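Long-range contact in bacillaene synthase dehydratase PksH (Bacillus subtilis, PDB 3HP0), which catalyses the dehydration of the (S)-3-hydroxy-3-methylglutaryl group tethered to PksL to a 3-methylglutaconyl moiety during synthesis of the antibiotic bacillaene: residues V119-F133 with V172-A186. Sequence-based numbering, arbitrary orientation.
Sequences VSATDIAIADQTASF and VQEASEWGLIDAFDA
Asp182 OD1 accepts the backbone N-H of Ala125 through its anti lone pair, N to OD1 3.1 Å, in a nearly straight bond (171°), and the same oxygen forms a salt bridge with Arg154 NH1. The carboxylate thus joins a strand's backbone N-H to the guanidinium of Arg154, which would probably favour its ionised form. In return, Asp182 N reaches Ala125 O at 2.8 Å, in the carbonyl plane but with a bent N-H (133°). The case illustrates how a side chain can supply a bond at a sheet edge where the backbone pairing is irregular: 181-185 runs alongside 124-128 in the same direction, yet a further bond, Ala127 N to Ala183 O, is weak.

Beneath this seam the contact is apolar. Leu180 turns CG away from its own N (chi1 174°), and from there CD2 comes over one face of the Phe133 ring, a CH-pi contact 3.9 Å from the centroid. Ala175 CB meets Phe133 CE2 at 3.6 Å, and Ile181 CG2 approaches CZ at 3.8 Å. That Ile181 branch also lies beside Val119 CG1, 4.2 Å away.

Within this crotonase-family fold, the Phe133 side chain is about 10 Å from that of active-site Glu137. Strand 124-127, outermost in its sheet, pairs with strand 102-107 on its other edge, while Leu180 touches Leu151 of helix 148-155 and Ile126 packs on Leu192 of helix 190-199.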
ATOM      1  N   VAL A 119      -0.186  -3.414  -0.036  1.00 20.81           N
ATOM      2  CA  VAL A 119       0.015  -4.856  -0.127  1.00 22.14           C
ATOM      3  C   VAL A 119       1.263  -5.347   0.604  1.00 23.19           C
ATOM      4  O   VAL A 119       1.246  -6.404   1.243  1.00 24.28           O
ATOM      5  CB  VAL A 119       0.081  -5.312  -1.604  1.00 21.78           C
ATOM      6  CG1 VAL A 119       0.419  -6.781  -1.678  1.00 21.32           C
ATOM      7  CG2 VAL A 119      -1.262  -5.041  -2.302  1.00 22.08           C
ATOM      8  N   SER A 120       2.338  -4.575   0.510  1.00 21.28           N
ATOM      9  CA  SER A 120       3.596  -4.925   1.143  1.00 21.73           C
ATOM     10  C   SER A 120       3.507  -4.837   2.655  1.00 21.80           C
ATOM     11  O   SER A 120       4.072  -5.675   3.360  1.00 20.73           O
ATOM     12  CB  SER A 120       4.709  -3.983   0.677  1.00 23.26           C
ATOM     13  OG  SER A 120       4.820  -3.957  -0.734  1.00 28.31           O
ATOM     14  N   ALA A 121       2.807  -3.810   3.135  1.00 19.61           N
ATOM     15  CA  ALA A 121       2.660  -3.558   4.561  1.00 19.30           C
ATOM     16  C   ALA A 121       1.768  -4.537   5.316  1.00 19.49           C
ATOM     17  O   ALA A 121       2.037  -4.835   6.489  1.00 19.65           O
ATOM     18  CB  ALA A 121       2.148  -2.141   4.774  1.00 21.14           C
ATOM     19  N   THR A 122       0.711  -5.030   4.666  1.00 14.99           N
ATOM     20  CA  THR A 122      -0.192  -5.948   5.328  1.00 14.72           C
ATOM     21  C   THR A 122       0.568  -7.183   5.775  1.00 15.20           C
ATOM     22  O   THR A 122       1.565  -7.562   5.159  1.00 16.25           O
ATOM     23  CB  THR A 122      -1.401  -6.340   4.414  1.00 17.57           C
ATOM     24  OG1 THR A 122      -0.954  -7.010   3.222  1.00 14.60           O
ATOM     25  CG2 THR A 122      -2.187  -5.079   4.027  1.00 15.50           C
ATOM     26  N   ASP A 123       0.117  -7.786   6.870  1.00 16.12           N
ATOM     27  CA  ASP A 123       0.749  -8.989   7.410  1.00 18.58           C
ATOM     28  C   ASP A 123       0.662 -10.140   6.415  1.00 20.47           C
ATOM     29  O   ASP A 123       1.548 -10.992   6.367  1.00 18.89           O
ATOM     30  CB  ASP A 123       0.051  -9.435   8.693  1.00 19.86           C
ATOM     31  CG  ASP A 123       0.228  -8.456   9.832  1.00 23.18           C
ATOM     32  OD1 ASP A 123       1.390  -8.193  10.218  1.00 27.36           O
ATOM     33  OD2 ASP A 123      -0.796  -7.963  10.349  1.00 24.13           O
ATOM     34  N   ILE A 124      -0.429 -10.154   5.644  1.00 20.22           N
ATOM     35  CA  ILE A 124      -0.696 -11.190   4.657  1.00 22.19           C
ATOM     36  C   ILE A 124      -1.329 -10.612   3.400  1.00 23.53           C
ATOM     37  O   ILE A 124      -2.315  -9.868   3.467  1.00 25.36           O
ATOM     38  CB  ILE A 124      -1.655 -12.250   5.222  1.00 22.40           C
ATOM     39  CG1 ILE A 124      -1.009 -12.914   6.438  1.00 19.43           C
ATOM     40  CG2 ILE A 124      -2.031 -13.264   4.126  1.00 18.58           C
ATOM     41  CD1 ILE A 124      -1.849 -13.990   7.057  1.00 13.86           C
ATOM     42  N   ALA A 125      -0.773 -10.974   2.251  1.00 23.04           N
ATOM     43  CA  ALA A 125      -1.283 -10.481   0.982  1.00 24.95           C
ATOM     44  C   ALA A 125      -1.667 -11.639   0.067  1.00 25.38           C
ATOM     45  O   ALA A 125      -0.834 -12.482  -0.258  1.00 22.86           O
ATOM     46  CB  ALA A 125      -0.235  -9.597   0.305  1.00 22.88           C
ATOM     47  N   ILE A 126      -2.930 -11.672  -0.338  1.00 25.68           N
ATOM     48  CA  ILE A 126      -3.416 -12.728  -1.228  1.00 29.60           C
ATOM     49  C   ILE A 126      -3.930 -12.141  -2.547  1.00 29.02           C
ATOM     50  O   ILE A 126      -4.330 -10.982  -2.618  1.00 28.82           O
ATOM     51  CB  ILE A 126      -4.557 -13.529  -0.570  1.00 30.29           C
ATOM     52  CG1 ILE A 126      -5.797 -12.655  -0.443  1.00 29.79           C
ATOM     53  CG2 ILE A 126      -4.138 -13.994   0.813  1.00 31.04           C
ATOM     54  CD1 ILE A 126      -6.967 -13.378   0.136  1.00 34.70           C
ATOM     55  N   ALA A 127      -3.928 -12.944  -3.598  1.00 30.83           N
ATOM     56  CA  ALA A 127      -4.399 -12.437  -4.876  1.00 32.72           C
ATOM     57  C   ALA A 127      -4.940 -13.541  -5.773  1.00 34.00           C
ATOM     58  O   ALA A 127      -4.963 -14.712  -5.387  1.00 31.45           O
ATOM     59  CB  ALA A 127      -3.255 -11.698  -5.577  1.00 29.14           C
ATOM     60  N   ASP A 128      -5.392 -13.146  -6.964  1.00 37.43           N
ATOM     61  CA  ASP A 128      -5.885 -14.088  -7.962  1.00 41.94           C
ATOM     62  C   ASP A 128      -4.978 -13.974  -9.187  1.00 43.34           C
ATOM     63  O   ASP A 128      -4.038 -13.182  -9.187  1.00 44.93           O
ATOM     64  CB  ASP A 128      -7.342 -13.800  -8.343  1.00 42.80           C
ATOM     65  CG  ASP A 128      -7.532 -12.438  -8.980  1.00 44.84           C
ATOM     66  OD1 ASP A 128      -6.637 -11.989  -9.727  1.00 46.11           O
ATOM     67  OD2 ASP A 128      -8.594 -11.822  -8.749  1.00 44.17           O
ATOM     68  N   GLN A 129      -5.266 -14.765 -10.217  1.00 45.17           N
ATOM     69  CA  GLN A 129      -4.488 -14.795 -11.462  1.00 45.92           C
ATOM     70  C   GLN A 129      -4.304 -13.425 -12.111  1.00 43.84           C
ATOM     71  O   GLN A 129      -3.339 -13.182 -12.834  1.00 44.48           O
ATOM     72  CB  GLN A 129      -5.187 -15.688 -12.489  1.00 49.77           C
ATOM     73  CG  GLN A 129      -5.856 -16.910 -11.928  1.00 54.46           C
ATOM     74  CD  GLN A 129      -4.890 -18.046 -11.714  1.00 58.48           C
ATOM     75  OE1 GLN A 129      -4.146 -18.416 -12.626  1.00 61.54           O
ATOM     76  NE2 GLN A 129      -4.899 -18.620 -10.516  1.00 59.27           N
ATOM     77  N   THR A 130      -5.257 -12.544 -11.868  1.00 41.74           N
ATOM     78  CA  THR A 130      -5.256 -11.213 -12.446  1.00 41.91           C
ATOM     79  C   THR A 130      -4.225 -10.192 -11.945  1.00 40.81           C
ATOM     80  O   THR A 130      -3.796  -9.325 -12.710  1.00 40.43           O
ATOM     81  CB  THR A 130      -6.647 -10.609 -12.295  1.00 43.36           C
ATOM     82  OG1 THR A 130      -7.554 -11.331 -13.136  1.00 45.47           O
ATOM     83  CG2 THR A 130      -6.647  -9.139 -12.664  1.00 45.28           C
ATOM     84  N   ALA A 131      -3.831 -10.292 -10.676  1.00 37.74           N
ATOM     85  CA  ALA A 131      -2.887  -9.346 -10.085  1.00 35.05           C
ATOM     86  C   ALA A 131      -1.540  -9.186 -10.795  1.00 32.56           C
ATOM     87  O   ALA A 131      -0.894 -10.159 -11.174  1.00 33.44           O
ATOM     88  CB  ALA A 131      -2.650  -9.705  -8.615  1.00 32.43           C
ATOM     89  N   SER A 132      -1.135  -7.939 -10.980  1.00 30.67           N
ATOM     90  CA  SER A 132       0.154  -7.628 -11.572  1.00 31.62           C
ATOM     91  C   SER A 132       0.658  -6.423 -10.776  1.00 30.05           C
ATOM     92  O   SER A 132      -0.128  -5.594 -10.323  1.00 27.83           O
ATOM     93  CB  SER A 132       0.026  -7.289 -13.060  1.00 33.51           C
ATOM     94  OG  SER A 132      -0.618  -6.041 -13.246  1.00 39.69           O
ATOM     95  N   PHE A 133       1.971  -6.325 -10.615  1.00 30.58           N
ATOM     96  CA  PHE A 133       2.563  -5.255  -9.818  1.00 31.25           C
ATOM     97  C   PHE A 133       3.632  -4.488 -10.585  1.00 31.85           C
ATOM     98  O   PHE A 133       4.444  -5.092 -11.277  1.00 33.97           O
ATOM     99  CB  PHE A 133       3.164  -5.884  -8.548  1.00 29.00           C
ATOM    100  CG  PHE A 133       2.211  -6.793  -7.822  1.00 25.01           C
ATOM    101  CD1 PHE A 133       1.375  -6.298  -6.826  1.00 26.34           C
ATOM    102  CD2 PHE A 133       2.098  -8.132  -8.186  1.00 26.53           C
ATOM    103  CE1 PHE A 133       0.431  -7.119  -6.201  1.00 25.98           C
ATOM    104  CE2 PHE A 133       1.163  -8.967  -7.576  1.00 25.97           C
ATOM    105  CZ  PHE A 133       0.323  -8.459  -6.577  1.00 27.27           C
ATOM    106  N   VAL A 172       1.782 -12.354 -11.189  1.00 35.34           N
ATOM    107  CA  VAL A 172       1.369 -12.814  -9.879  1.00 34.74           C
ATOM    108  C   VAL A 172       2.253 -13.998  -9.476  1.00 34.32           C
ATOM    109  O   VAL A 172       2.417 -14.286  -8.291  1.00 32.42           O
ATOM    110  CB  VAL A 172      -0.118 -13.237  -9.874  1.00 35.99           C
ATOM    111  CG1 VAL A 172      -0.358 -14.326 -10.897  1.00 34.70           C
ATOM    112  CG2 VAL A 172      -0.515 -13.706  -8.482  1.00 35.81           C
ATOM    113  N   GLN A 173       2.833 -14.670 -10.472  1.00 33.40           N
ATOM    114  CA  GLN A 173       3.721 -15.812 -10.229  1.00 32.76           C
ATOM    115  C   GLN A 173       5.030 -15.358  -9.584  1.00 32.78           C
ATOM    116  O   GLN A 173       5.464 -15.930  -8.578  1.00 31.68           O
ATOM    117  CB  GLN A 173       4.065 -16.544 -11.536  1.00 32.39           C
ATOM    118  CG  GLN A 173       2.960 -17.391 -12.154  1.00 30.69           C
ATOM    119  CD  GLN A 173       1.758 -16.581 -12.599  1.00 31.01           C
ATOM    120  OE1 GLN A 173       1.889 -15.458 -13.098  1.00 29.67           O
ATOM    121  NE2 GLN A 173       0.572 -17.159 -12.438  1.00 32.49           N
ATOM    122  N   GLU A 174       5.667 -14.345 -10.176  1.00 32.17           N
ATOM    123  CA  GLU A 174       6.924 -13.835  -9.640  1.00 34.60           C
ATOM    124  C   GLU A 174       6.678 -13.255  -8.254  1.00 32.94           C
ATOM    125  O   GLU A 174       7.457 -13.488  -7.330  1.00 33.39           O
ATOM    126  CB  GLU A 174       7.506 -12.744 -10.533  1.00 38.21           C
ATOM    127  CG  GLU A 174       7.491 -13.063 -11.997  1.00 45.05           C
ATOM    128  CD  GLU A 174       8.148 -11.974 -12.821  1.00 48.74           C
ATOM    129  OE1 GLU A 174       9.402 -11.936 -12.848  1.00 49.41           O
ATOM    130  OE2 GLU A 174       7.410 -11.157 -13.427  1.00 49.51           O
ATOM    131  N   ALA A 175       5.595 -12.497  -8.117  1.00 29.38           N
ATOM    132  CA  ALA A 175       5.259 -11.910  -6.831  1.00 29.45           C
ATOM    133  C   ALA A 175       5.243 -13.025  -5.787  1.00 28.56           C
ATOM    134  O   ALA A 175       5.750 -12.860  -4.674  1.00 27.76           O
ATOM    135  CB  ALA A 175       3.892 -11.226  -6.898  1.00 26.05           C
ATOM    136  N   SER A 176       4.669 -14.166  -6.163  1.00 29.05           N
ATOM    137  CA  SER A 176       4.580 -15.311  -5.261  1.00 29.94           C
ATOM    138  C   SER A 176       5.956 -15.872  -4.960  1.00 29.79           C
ATOM    139  O   SER A 176       6.306 -16.088  -3.800  1.00 29.55           O
ATOM    140  CB  SER A 176       3.700 -16.416  -5.865  1.00 32.49           C
ATOM    141  OG  SER A 176       3.634 -17.551  -5.008  1.00 30.79           O
ATOM    142  N   GLU A 177       6.736 -16.107  -6.008  1.00 30.79           N
ATOM    143  CA  GLU A 177       8.075 -16.654  -5.844  1.00 31.68           C
ATOM    144  C   GLU A 177       8.952 -15.720  -5.015  1.00 30.78           C
ATOM    145  O   GLU A 177       9.735 -16.177  -4.179  1.00 31.44           O
ATOM    146  CB  GLU A 177       8.723 -16.898  -7.211  1.00 34.66           C
ATOM    147  CG  GLU A 177       7.931 -17.839  -8.114  1.00 41.62           C
ATOM    148  CD  GLU A 177       8.548 -18.002  -9.502  1.00 46.02           C
ATOM    149  OE1 GLU A 177       7.806 -18.358 -10.449  1.00 47.62           O
ATOM    150  OE2 GLU A 177       9.774 -17.784  -9.644  1.00 48.93           O
ATOM    151  N   TRP A 178       8.804 -14.416  -5.232  1.00 28.30           N
ATOM    152  CA  TRP A 178       9.598 -13.422  -4.513  1.00 27.76           C
ATOM    153  C   TRP A 178       9.170 -13.157  -3.070  1.00 27.20           C
ATOM    154  O   TRP A 178       9.961 -12.675  -2.262  1.00 28.36           O
ATOM    155  CB  TRP A 178       9.592 -12.099  -5.273  1.00 27.44           C
ATOM    156  CG  TRP A 178      10.201 -12.171  -6.641  1.00 28.21           C
ATOM    157  CD1 TRP A 178      10.763 -13.264  -7.240  1.00 29.49           C
ATOM    158  CD2 TRP A 178      10.316 -11.095  -7.580  1.00 28.80           C
ATOM    159  NE1 TRP A 178      11.224 -12.931  -8.490  1.00 29.95           N
ATOM    160  CE2 TRP A 178      10.969 -11.606  -8.722  1.00 29.56           C
ATOM    161  CE3 TRP A 178       9.943  -9.744  -7.560  1.00 27.62           C
ATOM    162  CZ2 TRP A 178      11.247 -10.815  -9.840  1.00 31.02           C
ATOM    163  CZ3 TRP A 178      10.220  -8.960  -8.668  1.00 30.10           C
ATOM    164  CH2 TRP A 178      10.872  -9.497  -9.791  1.00 30.42           C
ATOM    165  N   GLY A 179       7.922 -13.462  -2.744  1.00 26.05           N
ATOM    166  CA  GLY A 179       7.455 -13.222  -1.397  1.00 22.48           C
ATOM    167  C   GLY A 179       6.596 -11.978  -1.308  1.00 21.05           C
ATOM    168  O   GLY A 179       6.143 -11.629  -0.220  1.00 18.95           O
ATOM    169  N   LEU A 180       6.380 -11.302  -2.442  1.00 19.43           N
ATOM    170  CA  LEU A 180       5.545 -10.102  -2.467  1.00 19.50           C
ATOM    171  C   LEU A 180       4.137 -10.449  -1.994  1.00 22.58           C
ATOM    172  O   LEU A 180       3.492  -9.667  -1.303  1.00 25.25           O
ATOM    173  CB  LEU A 180       5.478  -9.507  -3.873  1.00 19.88           C
ATOM    174  CG  LEU A 180       4.493  -8.330  -4.021  1.00 21.15           C
ATOM    175  CD1 LEU A 180       4.658  -7.351  -2.857  1.00 18.22           C
ATOM    176  CD2 LEU A 180       4.721  -7.613  -5.349  1.00 19.50           C
ATOM    177  N   ILE A 181       3.652 -11.622  -2.373  1.00 24.05           N
ATOM    178  CA  ILE A 181       2.343 -12.048  -1.941  1.00 27.53           C
ATOM    179  C   ILE A 181       2.442 -13.476  -1.406  1.00 28.71           C
ATOM    180  O   ILE A 181       3.219 -14.293  -1.914  1.00 29.08           O
ATOM    181  CB  ILE A 181       1.274 -11.982  -3.102  1.00 29.27           C
ATOM    182  CG1 ILE A 181       1.806 -12.679  -4.341  1.00 30.38           C
ATOM    183  CG2 ILE A 181       0.894 -10.537  -3.422  1.00 30.37           C
ATOM    184  CD1 ILE A 181       1.496 -14.147  -4.348  1.00 37.79           C
ATOM    185  N   ASP A 182       1.677 -13.759  -0.358  1.00 27.87           N
ATOM    186  CA  ASP A 182       1.638 -15.082   0.248  1.00 30.50           C
ATOM    187  C   ASP A 182       0.365 -15.668  -0.356  1.00 32.95           C
ATOM    188  O   ASP A 182      -0.704 -15.088  -0.211  1.00 38.96           O
ATOM    189  CB  ASP A 182       1.472 -14.974   1.780  1.00 28.48           C
ATOM    190  CG  ASP A 182       2.305 -13.865   2.390  1.00 26.93           C
ATOM    191  OD1 ASP A 182       1.848 -12.698   2.423  1.00 24.73           O
ATOM    192  OD2 ASP A 182       3.438 -14.132   2.852  1.00 28.60           O
ATOM    193  N   ALA A 183       0.459 -16.780  -1.064  1.00 32.50           N
ATOM    194  CA  ALA A 183      -0.745 -17.401  -1.651  1.00 32.16           C
ATOM    195  C   ALA A 183      -1.587 -16.543  -2.611  1.00 32.89           C
ATOM    196  O   ALA A 183      -1.838 -15.363  -2.396  1.00 32.82           O
ATOM    197  CB  ALA A 183      -1.642 -17.913  -0.555  1.00 29.91           C
ATOM    198  N   PHE A 184      -2.049 -17.187  -3.668  1.00 34.42           N
ATOM    199  CA  PHE A 184      -2.870 -16.552  -4.674  1.00 35.46           C
ATOM    200  C   PHE A 184      -3.626 -17.683  -5.357  1.00 36.50           C
ATOM    201  O   PHE A 184      -3.198 -18.838  -5.308  1.00 34.80           O
ATOM    202  CB  PHE A 184      -1.991 -15.780  -5.670  1.00 34.55           C
ATOM    203  CG  PHE A 184      -1.263 -16.660  -6.643  1.00 33.25           C
ATOM    204  CD1 PHE A 184      -1.840 -16.975  -7.875  1.00 32.53           C
ATOM    205  CD2 PHE A 184       0.017 -17.145  -6.351  1.00 34.29           C
ATOM    206  CE1 PHE A 184      -1.171 -17.774  -8.784  1.00 31.28           C
ATOM    207  CE2 PHE A 184       0.696 -17.950  -7.265  1.00 32.89           C
ATOM    208  CZ  PHE A 184       0.105 -18.251  -8.488  1.00 33.85           C
ATOM    209  N   ASP A 185      -4.748 -17.354  -5.988  1.00 38.13           N
ATOM    210  CA  ASP A 185      -5.544 -18.370  -6.658  1.00 41.35           C
ATOM    211  C   ASP A 185      -6.651 -17.745  -7.496  1.00 41.92           C
ATOM    212  O   ASP A 185      -7.078 -16.620  -7.230  1.00 40.95           O
ATOM    213  CB  ASP A 185      -6.146 -19.308  -5.603  1.00 44.30           C
ATOM    214  CG  ASP A 185      -6.775 -20.555  -6.209  1.00 48.65           C
ATOM    215  OD1 ASP A 185      -7.846 -20.454  -6.863  1.00 49.26           O
ATOM    216  OD2 ASP A 185      -6.185 -21.646  -6.028  1.00 49.84           O
ATOM    217  N   ALA A 186      -7.123 -18.473  -8.503  1.00 41.67           N
ATOM    218  CA  ALA A 186      -8.195 -17.950  -9.343  1.00 42.95           C
ATOM    219  C   ALA A 186      -9.418 -17.650  -8.477  1.00 42.93           C
ATOM    220  O   ALA A 186     -10.162 -16.706  -8.743  1.00 41.63           O
ATOM    221  CB  ALA A 186      -8.552 -18.942 -10.423  1.00 42.54           C
TER